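Local coordinates for phosphate-specific transport system accessory protein PhoU homolog (Pseudomonas aeruginosa, PDB 4Q25) that probably takes part in regulating phosphate uptake, as a homodimeric, almost entirely helical accessory protein of the phosphate-specific transport system, at residues A[51-54]-A[55-58]; A[103-106]-A[107-111]; A[62-65]-A[66-69]; A[197-200]-A[201-204]; A[33-36]-A[37-41]. All coordinates share one frame; numbering follows the deposited sequence.

Contact 1. Residues A[51-54]-A[55-58]; sequences LAQQ and VREI
Gln53 reaches forward to both Arg56 and Glu57, a compact example of how one amide can face two charged neighbours. From CB the chain sets off opposite the backbone nitrogen and then folds back at chi2 (59°), which turns the amide toward the following turn. CG comes first to Glu57, lying 3.5 Å from its OE2. Beyond it the amide divides its two ends. NE2 gives a weak hydrogen bond to Glu57 OE2 at 3.3 Å, and the amide and carboxylate planes stand nearly perpendicular (83°). OE1 lies 3.1 Å from Arg56 NH1, but the angle there is too poor for a hydrogen bond and the approach is oblique to the guanidinium. The Arg56 approach is therefore probably electrostatic rather than a directed bond, with the carbonyl end of the amide near the positive group. In the backbone, Glu57 N donates to Gln53 O at 3.1 Å, the firmer link between these two residues. Arg56 begins by laying CG 3.2 Å from Ala52 O, while on another side Ile58 CD1 rests 3.3 Å from Gln54 O. Ala52 faces helix 84-120, and Val55 meets Asp39 of helix 15-45. Side-chain pairing at i+3 and i+4, in the last part of helix 49-56 and the residues that follow, is what this turn of the PhoU helical bundle illustrates.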
loop_
_atom_site.group_PDB
_atom_site.type_symbol
_atom_site.label_atom_id
_atom_site.label_comp_id
_atom_site.label_asym_id
_atom_site.label_seq_id
_atom_site.Cartn_x
_atom_site.Cartn_y
_atom_site.Cartn_z
ATOM N N LEU A 51 -9.991 5.205 -22.139
ATOM C CA LEU A 51 -10.240 5.807 -20.829
ATOM C C LEU A 51 -9.269 5.210 -19.822
ATOM O O LEU A 51 -8.750 5.911 -18.959
ATOM C CB LEU A 51 -11.685 5.581 -20.371
ATOM C CG LEU A 51 -12.130 6.236 -19.047
ATOM C CD1 LEU A 51 -11.921 7.741 -19.076
ATOM C CD2 LEU A 51 -13.600 5.962 -18.760
ATOM N N ALA A 52 -9.012 3.909 -19.929
ATOM C CA ALA A 52 -8.102 3.257 -19.001
ATOM C C ALA A 52 -6.692 3.829 -19.113
ATOM O O ALA A 52 -6.069 4.179 -18.103
ATOM C CB ALA A 52 -8.098 1.779 -19.225
ATOM N N GLN A 53 -6.192 3.976 -20.334
ATOM C CA GLN A 53 -4.884 4.623 -20.508
ATOM C C GLN A 53 -4.837 6.070 -19.965
ATOM O O GLN A 53 -3.838 6.510 -19.391
ATOM C CB GLN A 53 -4.465 4.639 -21.968
ATOM C CG GLN A 53 -3.049 5.156 -22.161
ATOM C CD GLN A 53 -2.021 4.336 -21.414
ATOM O OE1 GLN A 53 -2.276 3.194 -21.017
ATOM N NE2 GLN A 53 -0.852 4.906 -21.219
ATOM N N GLN A 54 -5.920 6.802 -20.140
ATOM C CA GLN A 54 -5.977 8.180 -19.635
ATOM C C GLN A 54 -5.762 8.232 -18.126
ATOM O O GLN A 54 -5.106 9.142 -17.627
ATOM C CB GLN A 54 -7.305 8.804 -20.006
ATOM C CG GLN A 54 -7.510 10.238 -19.557
ATOM C CD GLN A 54 -8.821 10.795 -20.100
ATOM O OE1 GLN A 54 -9.144 10.572 -21.270
ATOM N NE2 GLN A 54 -9.592 11.494 -19.254
ATOM N N VAL A 55 -6.268 7.213 -17.421
ATOM C CA VAL A 55 -6.120 7.106 -15.988
ATOM C C VAL A 55 -4.667 6.866 -15.577
ATOM O O VAL A 55 -4.220 7.364 -14.555
ATOM C CB VAL A 55 -7.004 5.983 -15.423
ATOM C CG1 VAL A 55 -6.561 5.585 -14.039
ATOM C CG2 VAL A 55 -8.451 6.403 -15.477
ATOM N N ARG A 56 -3.951 6.029 -16.283
ATOM C CA ARG A 56 -2.572 5.803 -15.952
ATOM C C ARG A 56 -1.729 7.042 -16.149
ATOM O O ARG A 56 -0.873 7.328 -15.387
ATOM C CB ARG A 56 -2.015 4.623 -16.720
ATOM C CG ARG A 56 -3.084 3.686 -17.192
ATOM C CD ARG A 56 -2.786 2.243 -16.924
ATOM N NE ARG A 56 -1.364 1.994 -16.833
ATOM C CZ ARG A 56 -0.626 1.466 -17.792
ATOM N NH1 ARG A 56 -1.175 1.132 -18.940
ATOM N NH2 ARG A 56 0.665 1.273 -17.593
ATOM N N GLU A 57 -1.987 7.773 -17.196
ATOM C CA GLU A 57 -1.247 8.982 -17.505
ATOM C C GLU A 57 -1.472 10.148 -16.524
ATOM O O GLU A 57 -0.778 11.151 -16.588
ATOM C CB GLU A 57 -1.582 9.439 -18.929
ATOM C CG GLU A 57 -1.020 8.488 -19.974
ATOM C CD GLU A 57 -1.555 8.756 -21.349
ATOM O OE1 GLU A 57 -2.422 9.656 -21.482
ATOM O OE2 GLU A 57 -1.106 8.047 -22.282
ATOM N N ILE A 58 -2.456 10.035 -15.647
ATOM C CA ILE A 58 -2.703 11.063 -14.648
ATOM C C ILE A 58 -1.817 10.748 -13.437
ATOM O O ILE A 58 -1.477 11.628 -12.636
ATOM C CB ILE A 58 -4.202 11.093 -14.264
ATOM C CG1 ILE A 58 -5.036 11.688 -15.406
ATOM C CG2 ILE A 58 -4.445 11.901 -12.997
ATOM C CD1 ILE A 58 -6.481 11.209 -15.436
#

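Contact 2. Residues A[103-106]-A[107-111]; sequences IGDE and ASKVA
Within helix 84-120, one of the long rods of the PhoU bundle, Asp105 and Lys109 form the classic salt bridge between residues four apart. Lys109 NZ stands 3.1 Å from Asp105 OD2, approaching on the syn side but 31° out of the carboxylate plane. Its chain runs extended until a bend at the last torsion (chi4 -50°) swings the ammonium across to the aspartate, and CE also lies 3.3 Å from Asp105 OD2. Glu106 behaves differently. Its carboxylate flanks the lysine stem, with OE2 3.7 Å from Lys109 CD. The charged ends stay farther apart, Glu106 OE2 lying 5.3 Å from Lys109 NZ. The polar partner of that oxygen is Ser200, on helix 188-220, to which Glu106 OE2 is hydrogen-bonded. Regular backbone bonds underlie all this. Ser108 N shares itself between two carbonyls, donating to Gly104 O at 3.0 Å and only weakly to Asp105 O. Ile103 and Ala107 face helix 15-45, and Ser108 turns to Arg56 and Asp59. The chemistry thus sorts two acidic groups around one lysine: Asp105 receives the ammonium, while Glu106 meets mostly methylene and bonds to a hydroxyl on the adjacent helix 188-220. The nearby positive charge would still be expected to favour the ionised form of both carboxylates.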
loop_
_atom_site.group_PDB
_atom_site.type_symbol
_atom_site.label_atom_id
_atom_site.label_comp_id
_atom_site.label_asym_id
_atom_site.label_seq_id
_atom_site.Cartn_x
_atom_site.Cartn_y
_atom_site.Cartn_z
ATOM N N ILE A 103 -4.342 5.411 -3.331
ATOM C CA ILE A 103 -5.629 5.293 -4.002
ATOM C C ILE A 103 -5.468 5.459 -5.522
ATOM O O ILE A 103 -6.074 4.711 -6.290
ATOM C CB ILE A 103 -6.634 6.299 -3.448
ATOM C CG1 ILE A 103 -7.047 5.892 -2.052
ATOM C CG2 ILE A 103 -7.863 6.414 -4.318
ATOM C CD1 ILE A 103 -7.791 6.987 -1.287
ATOM N N GLY A 104 -4.680 6.452 -5.935
ATOM C CA GLY A 104 -4.396 6.715 -7.346
ATOM C C GLY A 104 -3.644 5.569 -8.003
ATOM O O GLY A 104 -3.937 5.180 -9.150
ATOM N N ASP A 105 -2.685 5.000 -7.285
ATOM C CA ASP A 105 -1.996 3.844 -7.797
ATOM C C ASP A 105 -2.927 2.618 -7.964
ATOM O O ASP A 105 -2.830 1.914 -8.953
ATOM C CB ASP A 105 -0.809 3.470 -6.915
ATOM C CG ASP A 105 0.015 2.348 -7.522
ATOM O OD1 ASP A 105 0.491 2.469 -8.693
ATOM O OD2 ASP A 105 0.160 1.326 -6.832
ATOM N N GLU A 106 -3.822 2.376 -7.002
ATOM C CA GLU A 106 -4.756 1.276 -7.127
ATOM C C GLU A 106 -5.723 1.517 -8.296
ATOM O O GLU A 106 -6.069 0.594 -8.985
ATOM C CB GLU A 106 -5.548 1.061 -5.832
ATOM C CG GLU A 106 -4.718 0.611 -4.637
ATOM C CD GLU A 106 -4.070 -0.753 -4.816
ATOM O OE1 GLU A 106 -3.107 -1.040 -4.065
ATOM O OE2 GLU A 106 -4.498 -1.548 -5.690
ATOM N N ALA A 107 -6.169 2.759 -8.472
ATOM C CA ALA A 107 -7.032 3.111 -9.572
ATOM C C ALA A 107 -6.361 2.712 -10.859
ATOM O O ALA A 107 -7.001 2.222 -11.789
ATOM C CB ALA A 107 -7.312 4.598 -9.598
ATOM N N SER A 108 -5.065 2.957 -10.904
ATOM C CA SER A 108 -4.286 2.768 -12.095
ATOM C C SER A 108 -4.098 1.263 -12.376
ATOM O O SER A 108 -4.111 0.852 -13.546
ATOM C CB SER A 108 -2.972 3.566 -12.031
ATOM O OG SER A 108 -2.146 3.234 -13.092
ATOM N N LYS A 109 -3.983 0.457 -11.328
ATOM C CA LYS A 109 -4.050 -1.001 -11.487
ATOM C C LYS A 109 -5.403 -1.504 -12.025
ATOM O O LYS A 109 -5.431 -2.432 -12.837
ATOM C CB LYS A 109 -3.737 -1.735 -10.198
ATOM C CG LYS A 109 -2.336 -1.483 -9.662
ATOM C CD LYS A 109 -2.119 -2.291 -8.386
ATOM C CE LYS A 109 -1.052 -1.683 -7.492
ATOM N NZ LYS A 109 0.172 -1.390 -8.264
ATOM N N VAL A 110 -6.505 -0.894 -11.569
ATOM C CA VAL A 110 -7.854 -1.227 -12.070
ATOM C C VAL A 110 -7.886 -0.944 -13.563
ATOM O O VAL A 110 -8.314 -1.785 -14.333
ATOM C CB VAL A 110 -8.972 -0.453 -11.328
ATOM C CG1 VAL A 110 -10.346 -0.661 -11.962
ATOM C CG2 VAL A 110 -9.016 -0.924 -9.893
ATOM N N ALA A 111 -7.346 0.195 -13.967
ATOM C CA ALA A 111 -7.282 0.538 -15.369
ATOM C C ALA A 111 -6.456 -0.458 -16.162
ATOM O O ALA A 111 -6.792 -0.745 -17.314
ATOM C CB ALA A 111 -6.777 1.941 -15.571
#

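Contact 3. Residues A[62-65]-A[66-69]; sequences INQM and ERNI
Gln64 leaves its backbone with CG opposite the nitrogen (chi1 -167°) and bends sharply at chi2 (51°), and these two turns place its amide between Arg67 and Asn68. Arg67, by contrast, stretches out from CG to NE and runs back along the helix. The amide then works at both ends. Gln64 OE1 accepts from Arg67 NH1 at 2.8 Å, lying close to the guanidinium plane, although the donor sits well above the plane of the amide carbonyl. Gln64 NE2 in turn donates to Asn68 OD1 at 3.0 Å, again arriving above the acceptor's carbonyl plane. One face of the Arg67 guanidinium is laid over the preceding turn, where Asn63 O lies 3.5 Å from the plane, nearer the border of the group than its centre, and Asn63 CB is 3.3 Å from Arg67 NH2. The amide of Asn63 itself is directed elsewhere, its ND2 bonding to Glu101 of helix 84-120. On the inner side Ile62 and Ile69 pack toward helices 15-45 and 84-120. Because Gln64 accepts at one end and donates at the other, the pair of bonds favours this orientation of the amide over the flipped one. Neither bond meets a carbonyl lone pair, and on this outer surface water would be expected to compete with both.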
loop_
_atom_site.group_PDB
_atom_site.type_symbol
_atom_site.label_atom_id
_atom_site.label_comp_id
_atom_site.label_asym_id
_atom_site.label_seq_id
_atom_site.Cartn_x
_atom_site.Cartn_y
_atom_site.Cartn_z
ATOM N N ILE A 62 -0.328 13.064 -10.111
ATOM C CA ILE A 62 -0.702 12.759 -8.741
ATOM C C ILE A 62 0.519 12.553 -7.847
ATOM O O ILE A 62 0.554 13.067 -6.735
ATOM C CB ILE A 62 -1.661 11.560 -8.713
ATOM C CG1 ILE A 62 -2.917 11.971 -9.481
ATOM C CG2 ILE A 62 -1.992 11.110 -7.287
ATOM C CD1 ILE A 62 -4.096 11.067 -9.296
ATOM N N ASN A 63 1.517 11.833 -8.340
ATOM C CA ASN A 63 2.757 11.650 -7.613
ATOM C C ASN A 63 3.486 12.986 -7.409
ATOM O O ASN A 63 4.069 13.229 -6.355
ATOM C CB ASN A 63 3.679 10.649 -8.340
ATOM C CG ASN A 63 3.188 9.215 -8.236
ATOM O OD1 ASN A 63 2.858 8.590 -9.238
ATOM N ND2 ASN A 63 3.127 8.693 -7.023
ATOM N N GLN A 64 3.450 13.843 -8.420
ATOM C CA GLN A 64 4.096 15.139 -8.325
ATOM C C GLN A 64 3.286 16.081 -7.419
ATOM O O GLN A 64 3.864 16.925 -6.734
ATOM C CB GLN A 64 4.327 15.738 -9.731
ATOM C CG GLN A 64 5.272 16.938 -9.789
ATOM C CD GLN A 64 6.611 16.700 -9.094
ATOM O OE1 GLN A 64 7.339 15.760 -9.419
ATOM N NE2 GLN A 64 6.936 17.554 -8.123
ATOM N N MET A 65 1.965 15.931 -7.369
ATOM C CA MET A 65 1.188 16.685 -6.367
ATOM C C MET A 65 1.563 16.268 -4.966
ATOM O O MET A 65 1.652 17.095 -4.067
ATOM C CB MET A 65 -0.315 16.514 -6.538
ATOM C CG MET A 65 -0.888 17.289 -7.705
ATOM S SD MET A 65 -2.624 16.907 -7.981
ATOM C CE MET A 65 -3.371 18.323 -7.172
ATOM N N GLU A 66 1.780 14.985 -4.758
ATOM C CA GLU A 66 2.095 14.509 -3.414
ATOM C C GLU A 66 3.434 15.073 -2.939
ATOM O O GLU A 66 3.570 15.443 -1.781
ATOM C CB GLU A 66 2.138 12.987 -3.368
ATOM C CG GLU A 66 2.536 12.409 -2.012
ATOM C CD GLU A 66 3.663 11.413 -2.156
ATOM O OE1 GLU A 66 3.412 10.189 -1.996
ATOM O OE2 GLU A 66 4.791 11.860 -2.481
ATOM N N ARG A 67 4.409 15.102 -3.840
ATOM C CA ARG A 67 5.718 15.682 -3.564
ATOM C C ARG A 67 5.619 17.158 -3.251
ATOM O O ARG A 67 6.247 17.637 -2.303
ATOM C CB ARG A 67 6.653 15.501 -4.752
ATOM C CG ARG A 67 7.072 14.059 -4.965
ATOM C CD ARG A 67 7.751 13.880 -6.316
ATOM N NE ARG A 67 7.578 12.504 -6.780
ATOM C CZ ARG A 67 7.125 12.151 -7.980
ATOM N NH1 ARG A 67 6.850 13.069 -8.898
ATOM N NH2 ARG A 67 6.992 10.864 -8.272
ATOM N N ASN A 68 4.821 17.873 -4.037
ATOM C CA ASN A 68 4.631 19.311 -3.810
ATOM C C ASN A 68 3.978 19.622 -2.476
ATOM O O ASN A 68 4.310 20.603 -1.833
ATOM C CB ASN A 68 3.847 19.956 -4.955
ATOM C CG ASN A 68 4.599 19.898 -6.261
ATOM O OD1 ASN A 68 5.790 19.682 -6.271
ATOM N ND2 ASN A 68 3.896 20.036 -7.365
ATOM N N ILE A 69 3.061 18.780 -2.052
ATOM C CA ILE A 69 2.382 18.989 -0.782
ATOM C C ILE A 69 3.319 18.646 0.373
ATOM O O ILE A 69 3.276 19.285 1.404
ATOM C CB ILE A 69 1.095 18.147 -0.716
ATOM C CG1 ILE A 69 0.068 18.662 -1.747
ATOM C CG2 ILE A 69 0.489 18.153 0.670
ATOM C CD1 ILE A 69 -1.260 17.885 -1.784
#

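Contact 4. Residues A[197-200]-A[201-204]; sequences ALRS and LERI
Arg199 and Arg203 lie alongside each other with their tips in the same direction, their guanidinium planes only 18° apart. Neither lies squarely over a face or at an edge of the other: the approach is oblique, and Arg199 NH2 comes to 4.1 Å from Arg203 NE. The third flat group, the Glu202 carboxylate, is turned steeply, its plane 76° from the Arg199 guanidinium. It too arrives obliquely, and its OE2 forms a salt bridge with Arg199 NH1 at 3.0 Å. The extended glutamate and the bent arginine (chi2 74°) converge here from positions three apart in sequence. Helix 188-220, to which all three belong, sits in the bundle with its apolar side turned inward: Leu198 packs on Ile133 of helix 127-149, and Ile204 on Ile103 of helix 84-120. The charged flank meets other partners, since Arg199 packs against Arg199 of the second subunit of the homodimer and Arg203 has a long, weak ion pair with Asp206. Two like charges this close would be unfavourable alone, and the neighbouring carboxylates probably offset them. Ser200 packs on Val110 of helix 84-120. At the backbone, Ile204 N donates to Ser200 O at 2.9 Å, and Ile204 CG1 lies 3.2 Å from the same carbonyl oxygen. Arg203 CG rests 3.3 Å from Arg199 O, one turn earlier.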
loop_
_atom_site.group_PDB
_atom_site.type_symbol
_atom_site.label_atom_id
_atom_site.label_comp_id
_atom_site.label_asym_id
_atom_site.label_seq_id
_atom_site.Cartn_x
_atom_site.Cartn_y
_atom_site.Cartn_z
ATOM N N ALA A 197 -8.886 -6.496 -9.680
ATOM C CA ALA A 197 -9.552 -5.190 -9.665
ATOM C C ALA A 197 -10.354 -4.975 -8.350
ATOM O O ALA A 197 -10.239 -3.948 -7.696
ATOM C CB ALA A 197 -10.443 -5.049 -10.874
ATOM N N LEU A 198 -11.145 -5.957 -7.960
ATOM C CA LEU A 198 -11.865 -5.917 -6.667
ATOM C C LEU A 198 -10.943 -5.725 -5.461
ATOM O O LEU A 198 -11.282 -4.980 -4.555
ATOM C CB LEU A 198 -12.694 -7.191 -6.446
ATOM C CG LEU A 198 -13.924 -7.320 -7.339
ATOM C CD1 LEU A 198 -14.474 -8.713 -7.277
ATOM C CD2 LEU A 198 -15.009 -6.353 -6.940
ATOM N N ARG A 199 -9.783 -6.367 -5.460
ATOM C CA ARG A 199 -8.815 -6.216 -4.382
ATOM C C ARG A 199 -8.275 -4.786 -4.323
ATOM O O ARG A 199 -8.170 -4.201 -3.237
ATOM C CB ARG A 199 -7.691 -7.245 -4.538
ATOM C CG ARG A 199 -6.525 -7.086 -3.576
ATOM C CD ARG A 199 -6.912 -7.538 -2.182
ATOM N NE ARG A 199 -6.078 -6.925 -1.149
ATOM C CZ ARG A 199 -6.274 -7.088 0.159
ATOM N NH1 ARG A 199 -7.281 -7.835 0.610
ATOM N NH2 ARG A 199 -5.463 -6.513 1.021
ATOM N N SER A 200 -7.945 -4.214 -5.473
ATOM C CA SER A 200 -7.631 -2.788 -5.560
ATOM C C SER A 200 -8.787 -1.862 -5.096
ATOM O O SER A 200 -8.567 -0.842 -4.463
ATOM C CB SER A 200 -7.231 -2.413 -7.004
ATOM O OG SER A 200 -6.000 -3.030 -7.413
ATOM N N LEU A 201 -10.023 -2.178 -5.447
ATOM C CA LEU A 201 -11.131 -1.348 -4.947
ATOM C C LEU A 201 -11.251 -1.442 -3.390
ATOM O O LEU A 201 -11.484 -0.461 -2.712
ATOM C CB LEU A 201 -12.438 -1.725 -5.654
ATOM C CG LEU A 201 -12.482 -1.365 -7.143
ATOM C CD1 LEU A 201 -13.757 -1.880 -7.796
ATOM C CD2 LEU A 201 -12.360 0.133 -7.349
ATOM N N GLU A 202 -11.054 -2.622 -2.841
ATOM C CA GLU A 202 -11.076 -2.813 -1.409
ATOM C C GLU A 202 -9.987 -1.993 -0.728
ATOM O O GLU A 202 -10.218 -1.403 0.318
ATOM C CB GLU A 202 -10.894 -4.284 -1.054
ATOM C CG GLU A 202 -11.001 -4.520 0.430
ATOM C CD GLU A 202 -10.764 -5.950 0.859
ATOM O OE1 GLU A 202 -11.281 -6.326 1.929
ATOM O OE2 GLU A 202 -10.052 -6.689 0.156
ATOM N N ARG A 203 -8.800 -1.965 -1.326
ATOM C CA ARG A 203 -7.719 -1.172 -0.802
ATOM C C ARG A 203 -8.028 0.311 -0.895
ATOM O O ARG A 203 -7.700 1.086 -0.013
ATOM C CB ARG A 203 -6.441 -1.463 -1.554
ATOM C CG ARG A 203 -5.837 -2.840 -1.303
ATOM C CD ARG A 203 -4.644 -2.732 -0.392
ATOM N NE ARG A 203 -5.007 -2.483 1.002
ATOM C CZ ARG A 203 -4.255 -1.822 1.888
ATOM N NH1 ARG A 203 -3.071 -1.268 1.552
ATOM N NH2 ARG A 203 -4.717 -1.680 3.126
ATOM N N ILE A 204 -8.651 0.727 -1.979
ATOM C CA ILE A 204 -9.069 2.120 -2.057
ATOM C C ILE A 204 -9.986 2.499 -0.859
ATOM O O ILE A 204 -9.847 3.563 -0.284
ATOM C CB ILE A 204 -9.705 2.402 -3.402
ATOM C CG1 ILE A 204 -8.609 2.372 -4.470
ATOM C CG2 ILE A 204 -10.417 3.752 -3.413
ATOM C CD1 ILE A 204 -9.137 2.412 -5.882
#

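Contact 5. Residues A[33-36]-A[37-41]; sequences VEKQ and VNDAV
Lys35 and Asp39 are joined first by regular helix geometry, Asp39 N donating to Lys35 O at 3.0 Å, while beside them Asn38 N points almost straight at Glu34 O (178°). The side chains add a second link. Lys35 sets CG opposite its backbone nitrogen and stays extended until its last torsion (chi4 -59°) tips NZ over to Asp39. There NZ meets OD2 at 2.7 Å on the syn lone pair, in a short salt bridge. The aspartate is drawn close over the preceding turn, and Asp39 OD2 lies 3.1 Å from Lys35 O; two acceptors so near would repel, and the lysine charge probably offsets this. The second carboxylate oxygen is engaged as well, Asn38 ND2 donating to Asp39 OD1 at 3.0 Å from above the carboxylate plane. Two partners thus hold the carboxylate, one at each oxygen. Leu51 of helix 49-56 packs against the same aspartate, whereas Val33, Val37 and Ala40 face helix 84-120. Helix 15-45 therefore carries an i to i+4 Lys-Asp salt bridge on one flank and small aliphatic residues on another, the amphipathic pattern of a long helix packed within the PhoU helical bundle.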
loop_
_atom_site.group_PDB
_atom_site.type_symbol
_atom_site.label_atom_id
_atom_site.label_comp_id
_atom_site.label_asym_id
_atom_site.label_seq_id
_atom_site.Cartn_x
_atom_site.Cartn_y
_atom_site.Cartn_z
ATOM N N VAL A 33 -7.742 12.380 -7.681
ATOM C CA VAL A 33 -7.630 10.956 -7.395
ATOM C C VAL A 33 -9.006 10.262 -7.436
ATOM O O VAL A 33 -9.135 9.105 -7.880
ATOM C CB VAL A 33 -6.991 10.788 -6.018
ATOM C CG1 VAL A 33 -7.495 9.560 -5.314
ATOM C CG2 VAL A 33 -5.497 10.774 -6.157
ATOM N N GLU A 34 -10.017 10.976 -6.958
ATOM C CA GLU A 34 -11.370 10.487 -6.934
ATOM C C GLU A 34 -11.887 10.335 -8.364
ATOM O O GLU A 34 -12.613 9.425 -8.674
ATOM C CB GLU A 34 -12.218 11.468 -6.127
ATOM C CG GLU A 34 -13.666 11.114 -5.881
ATOM C CD GLU A 34 -14.412 12.281 -5.221
ATOM O OE1 GLU A 34 -13.794 12.990 -4.363
ATOM O OE2 GLU A 34 -15.611 12.488 -5.571
ATOM N N LYS A 35 -11.507 11.262 -9.222
ATOM C CA LYS A 35 -11.830 11.176 -10.623
ATOM C C LYS A 35 -11.086 10.023 -11.299
ATOM O O LYS A 35 -11.626 9.409 -12.218
ATOM C CB LYS A 35 -11.511 12.487 -11.305
ATOM C CG LYS A 35 -11.962 12.549 -12.737
ATOM C CD LYS A 35 -11.421 13.789 -13.398
ATOM C CE LYS A 35 -11.742 13.785 -14.892
ATOM N NZ LYS A 35 -11.155 12.586 -15.564
ATOM N N GLN A 36 -9.865 9.724 -10.848
ATOM C CA GLN A 36 -9.180 8.547 -11.320
ATOM C C GLN A 36 -9.957 7.254 -10.941
ATOM O O GLN A 36 -10.028 6.300 -11.721
ATOM C CB GLN A 36 -7.748 8.480 -10.774
ATOM C CG GLN A 36 -6.655 9.124 -11.616
ATOM C CD GLN A 36 -5.271 8.541 -11.268
ATOM O OE1 GLN A 36 -4.919 8.435 -10.104
ATOM N NE2 GLN A 36 -4.513 8.129 -12.266
ATOM N N VAL A 37 -10.484 7.196 -9.726
ATOM C CA VAL A 37 -11.237 6.031 -9.303
ATOM C C VAL A 37 -12.476 5.852 -10.176
ATOM O O VAL A 37 -12.697 4.757 -10.714
ATOM C CB VAL A 37 -11.630 6.122 -7.836
ATOM C CG1 VAL A 37 -12.600 5.029 -7.445
ATOM C CG2 VAL A 37 -10.410 6.020 -6.963
ATOM N N ASN A 38 -13.249 6.933 -10.319
ATOM C CA ASN A 38 -14.407 6.977 -11.210
ATOM C C ASN A 38 -14.090 6.461 -12.618
ATOM O O ASN A 38 -14.753 5.550 -13.127
ATOM C CB ASN A 38 -14.918 8.413 -11.296
ATOM C CG ASN A 38 -16.095 8.571 -12.244
ATOM O OD1 ASN A 38 -17.232 8.353 -11.874
ATOM N ND2 ASN A 38 -15.821 8.979 -13.459
ATOM N N ASP A 39 -13.065 7.027 -13.244
ATOM C CA ASP A 39 -12.693 6.655 -14.601
ATOM C C ASP A 39 -12.189 5.239 -14.710
ATOM O O ASP A 39 -12.450 4.572 -15.698
ATOM C CB ASP A 39 -11.644 7.607 -15.154
ATOM C CG ASP A 39 -12.148 9.035 -15.240
ATOM O OD1 ASP A 39 -13.373 9.241 -15.253
ATOM O OD2 ASP A 39 -11.304 9.955 -15.282
ATOM N N ALA A 40 -11.441 4.764 -13.730
ATOM C CA ALA A 40 -10.952 3.402 -13.771
ATOM C C ALA A 40 -12.096 2.414 -13.727
ATOM O O ALA A 40 -12.137 1.482 -14.495
ATOM C CB ALA A 40 -10.024 3.131 -12.620
ATOM N N VAL A 41 -12.999 2.585 -12.781
ATOM C CA VAL A 41 -14.126 1.698 -12.681
ATOM C C VAL A 41 -14.911 1.721 -14.002
ATOM O O VAL A 41 -15.223 0.661 -14.518
ATOM C CB VAL A 41 -15.020 2.070 -11.477
ATOM C CG1 VAL A 41 -16.225 1.140 -11.390
ATOM C CG2 VAL A 41 -14.194 1.981 -10.191
#

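From the N terminus the contacts come in the order 5, 1, 3, 2, 4. Each lies within a single stretch of chain, so none closes a long loop and none nests in or crosses another. The ties between them come from helix packing. Contact 5 touches all the others: contact 1 through Gln36 and Ile58, contact 3 through Val33 and Ile62, contact 2 through Val37 and Ile103, contact 4 through Val41 and Leu201. Contact 1 leans on contact 2 through Ala52 and Ala111. Contact 4, in the second PhoU domain, packs on contact 2, in the first, through Ile204 and Glu106. Contact 3 lies farthest from contact 4, with centres about 22 Å apart.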